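Local coordinates for antigen 43 (Escherichia coli, PDB 4KH3), which probably mediates self-association between bacterial cells through its beta-helical passenger domain, driving the bacterial clumping associated with biofilm formation, at residues A341-A346 / F375-G380. Residues are numbered along the deposited sequence; the frame is centred on the assembly and turned at random.
Sequences ADSGAA and FTLNAG
Ser343 OG takes the backbone N-H of Asn378 at 2.7 Å, and an N-H...O angle of 165° makes this a nearly straight bond. With OG set between its own backbone N and carbonyl carbon, the hydroxyl faces the neighbouring segment, 375-380, just where the strand pairing stops. Before that point the pairing is regular and parallel: Thr376 N donates to Ala341 O at 3.1 Å, and Thr376 O receives Ser343 N at 2.9 Å, almost in line with its carbonyl bond.

The side chains alternate between the two faces. Asp342 and Thr376 share one, their CB atoms 3.9 Å apart. On the other, the Phe375 ring lies obliquely against the backbone of Asp342 and Ser343; CG anti to the backbone N (chi1 177°) carries CE1 to 3.6 Å from Asp342 C, while CZ reaches Ser343 CB at 3.8 Å. Leu377 brings CD1 against the same CB.

Where strand 338-342 ends, Asp342 OD2 closes an Asx turn by accepting Gly344 N from above the carboxylate plane, within a type I turn from Asp342 to Ala345. The same oxygen receives a weak bond from Asn378 ND2 at 3.4 Å, the amide and carboxylate planes being 45° apart. Ser343 OG is also hydrogen-bonded to Asp381 OD2, so two partners grip the buried hydroxyl.

This is stacking of successive beta-helix coils: strand 374-377 lies between strands 338-342 and 392-395, and Phe375 packs inward on Phe393, Ile359 of strand 356-360, and Leu367 and Leu369 of strand 363-370.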
loop_
_atom_site.group_PDB
_atom_site.type_symbol
_atom_site.label_atom_id
_atom_site.label_comp_id
_atom_site.label_asym_id
_atom_site.label_seq_id
_atom_site.Cartn_x
_atom_site.Cartn_y
_atom_site.Cartn_z
ATOM N N ALA A 341 -14.784 -7.858 -13.221
ATOM C CA ALA A 341 -14.758 -7.868 -14.670
ATOM C C ALA A 341 -16.000 -7.185 -15.204
ATOM O O ALA A 341 -16.971 -7.024 -14.478
ATOM C CB ALA A 341 -14.678 -9.307 -15.178
ATOM N N ASP A 342 -15.974 -6.765 -16.464
ATOM C CA ASP A 342 -17.223 -6.392 -17.127
ATOM C C ASP A 342 -17.407 -7.145 -18.435
ATOM O O ASP A 342 -16.504 -7.840 -18.892
ATOM C CB ASP A 342 -17.361 -4.881 -17.319
ATOM C CG ASP A 342 -16.247 -4.295 -18.134
ATOM O OD1 ASP A 342 -15.198 -3.983 -17.533
ATOM O OD2 ASP A 342 -16.424 -4.139 -19.363
ATOM N N SER A 343 -18.594 -7.011 -19.019
ATOM C CA SER A 343 -18.981 -7.776 -20.200
ATOM C C SER A 343 -18.182 -7.385 -21.442
ATOM O O SER A 343 -18.178 -8.119 -22.437
ATOM C CB SER A 343 -20.490 -7.641 -20.463
ATOM O OG SER A 343 -20.875 -6.281 -20.601
ATOM N N GLY A 344 -17.510 -6.236 -21.376
ATOM C CA GLY A 344 -16.629 -5.800 -22.443
ATOM C C GLY A 344 -15.209 -6.338 -22.313
ATOM O O GLY A 344 -14.312 -5.944 -23.058
ATOM N N ALA A 345 -14.995 -7.238 -21.360
ATOM C CA ALA A 345 -13.691 -7.848 -21.186
ATOM C C ALA A 345 -13.656 -9.217 -21.848
ATOM O O ALA A 345 -14.689 -9.764 -22.213
ATOM C CB ALA A 345 -13.351 -7.956 -19.712
ATOM N N ALA A 346 -12.455 -9.754 -22.021
ATOM C CA ALA A 346 -12.282 -11.098 -22.544
ATOM C C ALA A 346 -11.613 -11.911 -21.457
ATOM O O ALA A 346 -10.512 -11.576 -21.014
ATOM C CB ALA A 346 -11.428 -11.081 -23.796
ATOM N N PHE A 375 -19.320 -8.155 -11.231
ATOM C CA PHE A 375 -19.399 -8.172 -12.686
ATOM C C PHE A 375 -20.338 -7.072 -13.126
ATOM O O PHE A 375 -21.341 -6.801 -12.464
ATOM C CB PHE A 375 -19.913 -9.524 -13.171
ATOM C CG PHE A 375 -20.090 -9.618 -14.662
ATOM C CD1 PHE A 375 -18.997 -9.794 -15.496
ATOM C CD2 PHE A 375 -21.352 -9.556 -15.230
ATOM C CE1 PHE A 375 -19.166 -9.899 -16.868
ATOM C CE2 PHE A 375 -21.524 -9.662 -16.598
ATOM C CZ PHE A 375 -20.431 -9.832 -17.417
ATOM N N THR A 376 -19.996 -6.404 -14.218
ATOM C CA THR A 376 -20.861 -5.370 -14.758
ATOM C C THR A 376 -21.305 -5.793 -16.153
ATOM O O THR A 376 -20.482 -6.066 -17.020
ATOM C CB THR A 376 -20.160 -4.005 -14.793
ATOM O OG1 THR A 376 -19.599 -3.727 -13.509
ATOM C CG2 THR A 376 -21.139 -2.896 -15.161
ATOM N N LEU A 377 -22.612 -5.891 -16.350
ATOM C CA LEU A 377 -23.151 -6.262 -17.648
ATOM C C LEU A 377 -23.507 -5.003 -18.409
ATOM O O LEU A 377 -24.411 -4.265 -18.009
ATOM C CB LEU A 377 -24.394 -7.118 -17.478
ATOM C CG LEU A 377 -25.067 -7.526 -18.778
ATOM C CD1 LEU A 377 -24.142 -8.436 -19.557
ATOM C CD2 LEU A 377 -26.396 -8.208 -18.491
ATOM N N ASN A 378 -22.791 -4.751 -19.500
ATOM C CA ASN A 378 -23.044 -3.572 -20.327
ATOM C C ASN A 378 -24.290 -3.695 -21.208
ATOM O O ASN A 378 -24.755 -4.801 -21.495
ATOM C CB ASN A 378 -21.819 -3.245 -21.185
ATOM C CG ASN A 378 -20.588 -2.955 -20.351
ATOM O OD1 ASN A 378 -20.683 -2.394 -19.258
ATOM N ND2 ASN A 378 -19.425 -3.340 -20.860
ATOM N N ALA A 379 -24.831 -2.546 -21.611
ATOM C CA ALA A 379 -25.945 -2.501 -22.555
ATOM C C ALA A 379 -25.637 -3.339 -23.792
ATOM O O ALA A 379 -24.528 -3.292 -24.324
ATOM C CB ALA A 379 -26.246 -1.057 -22.951
ATOM N N GLY A 380 -26.612 -4.128 -24.228
ATOM C CA GLY A 380 -26.462 -4.914 -25.436
ATOM C C GLY A 380 -25.820 -6.269 -25.220
ATOM O O GLY A 380 -25.777 -7.099 -26.132
#